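Local coordinates for yncA (Salmonella typhimurium, PDB 3DR6), which probably transfers an acetyl group from acetyl-coenzyme A to an acceptor substrate, as a putative acetyltransferase of the GNAT family, at residues Ile108-Ala111 / Arg112-Gly115; Arg132-Ser136 / Leu137-Val141. All coordinates share one frame; numbering follows the deposited sequence.

Interaction 1 of 2, residues Ile108-Ala111 / Arg112-Gly115; sequences IDEA and RRCG
R113 reaches back along the last turn of its helix to E110 and D109, and its side chain is the clearest thread through this contact. R113 CB rests 3.5 Å from E110 O, and CG lies near D109 O. The chain then runs extended from CG to NE, CD passing E110 OE1, and its end brings R113 NH2 to E110 OE2 in a salt bridge of 3.0 Å. The carboxylate and guanidinium planes are 31° apart, so the two groups meet neither coplanar nor crossed at right angles. E110 comes to this position through a bend at chi2 (-56°), and the same OE2 also pairs with R106, so one carboxylate oxygen serves two arginines. R113 NH2 additionally touches D109 CB at 3.4 Å, while R113 NH1 reaches D109 OD2 through a water.

A second water does similar work for R112. It donates to D109 OD1 and accepts from R112 NH1 at 2.7 Å, bridging a direct separation of 4.1 Å between D109 OD1 and R112 NH1. The R112 side chain runs alongside I108, whose CG2 packs 3.5 Å from R112 NH1, and R112 NE is hydrogen-bonded to L165 O.

The backbone beneath is regular up to R113, whose N donates to D109 O at 3.2 Å. C114 N then splits weakly between E110 O and A111 O, and G115, with phi 68°, closes the helix in a Schellman motif.

This is the C-terminal end of helix 99-113, the helix of the beta-alpha-beta unit formed with strands 83-90 and 118-124. I108 and A111 touch M119 of strand 118-124, A111 and C114 touch F71 of strand 64-73, and E110 packs on P55.

Interaction 2 of 2, residues Arg132-Ser136 / Leu137-Val141; sequences RLHHS and LGFTV
H134 O accepts two backbone bonds, from L137 N and F139 N, both 3.0 Å long, which arrive from opposite faces of its carbonyl plane as the chain folds back in a type I turn from H135 to G138. G138 N donates to H135 O, and G138 has a positive phi, which lets the chain reverse here.

The main side-chain contact is an edge-to-face pair. H134 CD2 sits 3.8 Å above the F139 ring, over its centre, with the two planes at 86°. H134 CB and F139 CB are also 3.8 Å apart, and from there the contact continues to the rings. The imidazole is held at both nitrogens, ND1 by S130 O and NE2 by H86 NE2, which fixes the rotation of the ring that presents CD2 to the phenyl face. L133 CD2 lies over one face of the same imidazole.

H135 ties the helix end to F139: H135 ND1 donates to F139 O at 3.2 Å, with the acceptor 27° out of the ring plane, and a water donates to both F139 O and H135 O. S136 OG donates to L133 O at 2.7 Å; chi1 of 83° places the hydroxyl between its backbone N and carbonyl carbon, turned back toward the helix. L133 CD2 and L137 CD1 are in looser apolar contact, 4.3 Å apart.

The bonds from F139 N to H134 O and from G138 N to H135 O, with G138 as the C-prime residue, define a Schellman motif, here ending helix 128-135 and leading into strand 140-151 of the GNAT fold.

In the fold
Interactions 1 and 2 both include the C-terminal end of a helix; interaction 1 stops in the turn, whereas interaction 2 continues into strand 140-151. Their chemistry differs. At 108-115 the side-chain contact is mainly charged and water-bridged, with exposed arginines outside and I108 and A111 buried beneath. At 132-141 an aromatic pair of two buried residues, H134 and F139, carries the contact, with H135 and S136 exposed. Helix 99-113, which bears interaction 1, also serves interaction 2: L133, H134 and L137 touch its L104. The two meet directly, I108 CD1 packing 4.0 Å from F139 CE1 and touching L137 CD2. M119 of strand 118-124 is a shared neighbour, contacted by I108, A111 and F139.

Interaction 1 of 2, residues Ile108-Ala111 / Arg112-Gly115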
ATOM      1  N   ILE C 108      -4.987   1.894 -18.934  1.00 18.47           N
ATOM      2  CA  ILE C 108      -3.672   2.537 -19.034  1.00 18.89           C
ATOM      3  C   ILE C 108      -3.775   3.888 -19.751  1.00 18.33           C
ATOM      4  O   ILE C 108      -3.152   4.858 -19.340  1.00 16.86           O
ATOM      5  CB  ILE C 108      -2.669   1.624 -19.765  1.00 18.70           C
ATOM      6  CG1 ILE C 108      -2.261   0.455 -18.871  1.00 20.06           C
ATOM      7  CG2 ILE C 108      -1.431   2.403 -20.224  1.00 20.14           C
ATOM      8  CD1 ILE C 108      -1.719  -0.764 -19.642  1.00 21.67           C
ATOM      9  N   ASP C 109      -4.582   3.931 -20.807  1.00 18.66           N
ATOM     10  CA  ASP C 109      -4.840   5.151 -21.554  1.00 19.61           C
ATOM     11  C   ASP C 109      -5.462   6.200 -20.653  1.00 19.23           C
ATOM     12  O   ASP C 109      -5.072   7.367 -20.701  1.00 18.97           O
ATOM     13  CB  ASP C 109      -5.816   4.868 -22.698  1.00 20.55           C
ATOM     14  CG  ASP C 109      -5.208   4.028 -23.797  1.00 23.84           C
ATOM     15  OD1 ASP C 109      -3.973   4.004 -23.934  1.00 27.32           O
ATOM     16  OD2 ASP C 109      -5.993   3.391 -24.537  1.00 29.70           O
ATOM     17  N   GLU C 110      -6.425   5.772 -19.832  1.00 17.55           N
ATOM     18  CA  GLU C 110      -7.110   6.669 -18.901  1.00 17.11           C
ATOM     19  C   GLU C 110      -6.141   7.166 -17.849  1.00 15.92           C
ATOM     20  O   GLU C 110      -6.184   8.329 -17.485  1.00 15.85           O
ATOM     21  CB  GLU C 110      -8.341   6.014 -18.258  1.00 17.26           C
ATOM     22  CG  GLU C 110      -9.477   5.660 -19.243  1.00 19.20           C
ATOM     23  CD  GLU C 110      -9.980   6.838 -20.073  1.00 21.51           C
ATOM     24  OE1 GLU C 110      -9.976   7.996 -19.576  1.00 21.51           O
ATOM     25  OE2 GLU C 110     -10.380   6.598 -21.236  1.00 23.13           O
ATOM     26  N   ALA C 111      -5.241   6.294 -17.392  1.00 15.45           N
ATOM     27  CA  ALA C 111      -4.200   6.687 -16.440  1.00 15.41           C
ATOM     28  C   ALA C 111      -3.303   7.810 -17.006  1.00 15.94           C
ATOM     29  O   ALA C 111      -3.036   8.799 -16.323  1.00 15.95           O
ATOM     30  CB  ALA C 111      -3.369   5.457 -15.997  1.00 13.91           C
ATOM     31  N   ARG C 112      -2.912   7.704 -18.280  1.00 16.49           N
ATOM     32  CA  ARG C 112      -2.155   8.808 -18.897  1.00 17.26           C
ATOM     33  C   ARG C 112      -2.949  10.132 -18.934  1.00 17.24           C
ATOM     34  O   ARG C 112      -2.390  11.198 -18.689  1.00 17.51           O
ATOM     35  CB  ARG C 112      -1.654   8.434 -20.294  1.00 17.61           C
ATOM     36  CG  ARG C 112      -0.622   7.288 -20.267  1.00 16.88           C
ATOM     37  CD  ARG C 112       0.325   7.336 -21.501  1.00 18.99           C
ATOM     38  NE  ARG C 112       1.250   6.202 -21.438  1.00 18.84           N
ATOM     39  CZ  ARG C 112       0.970   4.972 -21.889  1.00 21.08           C
ATOM     40  NH1 ARG C 112      -0.166   4.708 -22.504  1.00 20.57           N
ATOM     41  NH2 ARG C 112       1.859   4.003 -21.745  1.00 21.73           N
ATOM     42  N   ARG C 113      -4.246  10.064 -19.237  1.00 17.69           N
ATOM     43  CA  ARG C 113      -5.102  11.268 -19.220  1.00 18.47           C
ATOM     44  C   ARG C 113      -5.191  11.929 -17.835  1.00 18.41           C
ATOM     45  O   ARG C 113      -5.467  13.129 -17.734  1.00 18.94           O
ATOM     46  CB  ARG C 113      -6.510  10.933 -19.739  1.00 18.96           C
ATOM     47  CG  ARG C 113      -6.561  10.803 -21.225  1.00 20.71           C
ATOM     48  CD  ARG C 113      -7.900  10.263 -21.708  1.00 28.91           C
ATOM     49  NE  ARG C 113      -7.732   9.812 -23.085  1.00 35.34           N
ATOM     50  CZ  ARG C 113      -7.723   8.541 -23.482  1.00 39.30           C
ATOM     51  NH1 ARG C 113      -7.547   8.260 -24.772  1.00 40.03           N
ATOM     52  NH2 ARG C 113      -7.915   7.556 -22.614  1.00 39.81           N
ATOM     53  N   CYS C 114      -4.958  11.145 -16.784  1.00 17.75           N
ATOM     54  CA  CYS C 114      -4.968  11.646 -15.416  1.00 17.89           C
ATOM     55  C   CYS C 114      -3.551  12.081 -14.988  1.00 17.16           C
ATOM     56  O   CYS C 114      -3.345  12.487 -13.836  1.00 17.68           O
ATOM     57  CB  CYS C 114      -5.528  10.583 -14.469  1.00 17.83           C
ATOM     58  SG  CYS C 114      -7.304  10.290 -14.664  1.00 19.80           S
ATOM     59  N   GLY C 115      -2.603  12.014 -15.926  1.00 15.97           N
ATOM     60  CA  GLY C 115      -1.185  12.305 -15.660  1.00 15.51           C
ATOM     61  C   GLY C 115      -0.447  11.321 -14.762  1.00 15.44           C
ATOM     62  O   GLY C 115       0.624  11.632 -14.248  1.00 14.99           O
TER
HETATM   63  O   HOH W   1      -2.168   6.194 -23.489  1.00 35.05           O
HETATM   64  O   HOH W   2      -8.307   5.290 -24.935  1.00 38.01           O

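Interaction 2 of 2, residues Arg132-Ser136 / Leu137-Val141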
ATOM      1  N   ARG C 132       1.882 -13.229 -17.203  1.00 20.33           N
ATOM      2  CA  ARG C 132       2.072 -13.216 -18.669  1.00 21.21           C
ATOM      3  C   ARG C 132       1.315 -12.070 -19.345  1.00 19.67           C
ATOM      4  O   ARG C 132       1.867 -11.376 -20.220  1.00 18.78           O
ATOM      5  CB  ARG C 132       1.632 -14.583 -19.231  1.00 21.27           C
ATOM      6  CG  ARG C 132       1.797 -14.804 -20.731  1.00 25.38           C
ATOM      7  CD  ARG C 132       1.391 -16.271 -21.103  1.00 25.39           C
ATOM      8  NE  ARG C 132       1.629 -17.204 -19.989  1.00 33.48           N
ATOM      9  CZ  ARG C 132       0.698 -17.949 -19.377  1.00 35.42           C
ATOM     10  NH1 ARG C 132       1.039 -18.733 -18.354  1.00 35.20           N
ATOM     11  NH2 ARG C 132      -0.569 -17.933 -19.786  1.00 37.59           N
ATOM     12  N   LEU C 133       0.064 -11.876 -18.935  1.00 18.82           N
ATOM     13  CA  LEU C 133      -0.792 -10.844 -19.487  1.00 19.07           C
ATOM     14  C   LEU C 133      -0.143  -9.490 -19.221  1.00 18.46           C
ATOM     15  O   LEU C 133      -0.061  -8.641 -20.089  1.00 18.70           O
ATOM     16  CB  LEU C 133      -2.179 -10.914 -18.842  1.00 19.33           C
ATOM     17  CG  LEU C 133      -3.259  -9.898 -19.251  1.00 20.84           C
ATOM     18  CD1 LEU C 133      -4.655 -10.450 -18.996  1.00 22.76           C
ATOM     19  CD2 LEU C 133      -3.079  -8.543 -18.557  1.00 20.46           C
ATOM     20  N   HIS C 134       0.318  -9.286 -17.995  1.00 17.95           N
ATOM     21  CA  HIS C 134       0.972  -8.025 -17.672  1.00 17.80           C
ATOM     22  C   HIS C 134       2.295  -7.788 -18.414  1.00 18.05           C
ATOM     23  O   HIS C 134       2.545  -6.671 -18.872  1.00 18.19           O
ATOM     24  CB  HIS C 134       1.137  -7.915 -16.141  1.00 16.69           C
ATOM     25  CG  HIS C 134      -0.138  -7.568 -15.437  1.00 17.28           C
ATOM     26  ND1 HIS C 134      -1.072  -8.513 -15.065  1.00 18.46           N
ATOM     27  CD2 HIS C 134      -0.623  -6.377 -15.018  1.00 18.22           C
ATOM     28  CE1 HIS C 134      -2.093  -7.914 -14.478  1.00 17.76           C
ATOM     29  NE2 HIS C 134      -1.833  -6.621 -14.417  1.00 18.58           N
ATOM     30  N   HIS C 135       3.141  -8.814 -18.524  1.00 18.00           N
ATOM     31  CA  HIS C 135       4.375  -8.707 -19.318  1.00 18.76           C
ATOM     32  C   HIS C 135       4.073  -8.268 -20.754  1.00 17.92           C
ATOM     33  O   HIS C 135       4.828  -7.473 -21.347  1.00 17.95           O
ATOM     34  CB  HIS C 135       5.112 -10.049 -19.375  1.00 19.42           C
ATOM     35  CG  HIS C 135       5.978 -10.331 -18.185  1.00 22.24           C
ATOM     36  ND1 HIS C 135       6.841  -9.400 -17.639  1.00 25.44           N
ATOM     37  CD2 HIS C 135       6.144 -11.468 -17.463  1.00 22.61           C
ATOM     38  CE1 HIS C 135       7.475  -9.943 -16.612  1.00 24.88           C
ATOM     39  NE2 HIS C 135       7.085 -11.202 -16.496  1.00 25.40           N
ATOM     40  N   SER C 136       2.963  -8.773 -21.298  1.00 16.85           N
ATOM     41  CA  SER C 136       2.579  -8.488 -22.683  1.00 16.88           C
ATOM     42  C   SER C 136       2.152  -7.036 -22.887  1.00 16.51           C
ATOM     43  O   SER C 136       2.024  -6.581 -24.042  1.00 15.48           O
ATOM     44  CB  SER C 136       1.457  -9.430 -23.171  1.00 16.87           C
ATOM     45  OG  SER C 136       0.169  -8.981 -22.785  1.00 18.80           O
ATOM     46  N   LEU C 137       1.913  -6.323 -21.781  1.00 16.05           N
ATOM     47  CA  LEU C 137       1.605  -4.898 -21.816  1.00 16.71           C
ATOM     48  C   LEU C 137       2.765  -4.039 -21.305  1.00 17.25           C
ATOM     49  O   LEU C 137       2.612  -2.818 -21.078  1.00 17.57           O
ATOM     50  CB  LEU C 137       0.320  -4.605 -21.023  1.00 17.26           C
ATOM     51  CG  LEU C 137      -1.042  -4.805 -21.705  1.00 18.77           C
ATOM     52  CD1 LEU C 137      -2.163  -4.947 -20.667  1.00 20.86           C
ATOM     53  CD2 LEU C 137      -1.362  -3.672 -22.681  1.00 21.69           C
ATOM     54  N   GLY C 138       3.923  -4.663 -21.121  1.00 15.83           N
ATOM     55  CA  GLY C 138       5.113  -3.905 -20.806  1.00 15.94           C
ATOM     56  C   GLY C 138       5.376  -3.766 -19.318  1.00 15.96           C
ATOM     57  O   GLY C 138       6.348  -3.103 -18.935  1.00 15.96           O
ATOM     58  N   PHE C 139       4.543  -4.414 -18.491  1.00 15.78           N
ATOM     59  CA  PHE C 139       4.777  -4.429 -17.028  1.00 16.45           C
ATOM     60  C   PHE C 139       6.018  -5.259 -16.698  1.00 17.25           C
ATOM     61  O   PHE C 139       6.317  -6.248 -17.390  1.00 16.74           O
ATOM     62  CB  PHE C 139       3.566  -5.019 -16.275  1.00 15.92           C
ATOM     63  CG  PHE C 139       2.400  -4.078 -16.146  1.00 16.97           C
ATOM     64  CD1 PHE C 139       1.535  -3.848 -17.249  1.00 17.73           C
ATOM     65  CD2 PHE C 139       2.109  -3.458 -14.918  1.00 17.14           C
ATOM     66  CE1 PHE C 139       0.438  -2.958 -17.116  1.00 17.05           C
ATOM     67  CE2 PHE C 139       1.017  -2.583 -14.790  1.00 15.96           C
ATOM     68  CZ  PHE C 139       0.185  -2.337 -15.876  1.00 16.00           C
ATOM     69  N   THR C 140       6.711  -4.884 -15.619  1.00 17.80           N
ATOM     70  CA  THR C 140       7.797  -5.714 -15.105  1.00 19.08           C
ATOM     71  C   THR C 140       7.579  -6.032 -13.610  1.00 18.09           C
ATOM     72  O   THR C 140       6.950  -5.242 -12.862  1.00 17.71           O
ATOM     73  CB  THR C 140       9.160  -5.032 -15.301  1.00 20.25           C
ATOM     74  OG1 THR C 140       9.128  -3.749 -14.681  1.00 24.67           O
ATOM     75  CG2 THR C 140       9.472  -4.837 -16.780  1.00 22.72           C
ATOM     76  N   VAL C 141       8.093  -7.183 -13.187  1.00 17.29           N
ATOM     77  CA  VAL C 141       8.001  -7.607 -11.782  1.00 16.46           C
ATOM     78  C   VAL C 141       8.978  -6.797 -10.948  1.00 16.36           C
ATOM     79  O   VAL C 141      10.175  -6.768 -11.230  1.00 16.46           O
ATOM     80  CB  VAL C 141       8.312  -9.125 -11.584  1.00 17.09           C
ATOM     81  CG1 VAL C 141       8.245  -9.478 -10.105  1.00 18.04           C
ATOM     82  CG2 VAL C 141       7.325  -9.981 -12.358  1.00 17.29           C
TER
HETATM   83  O   HOH W   3       7.698  -6.840 -19.899  1.00 31.18           O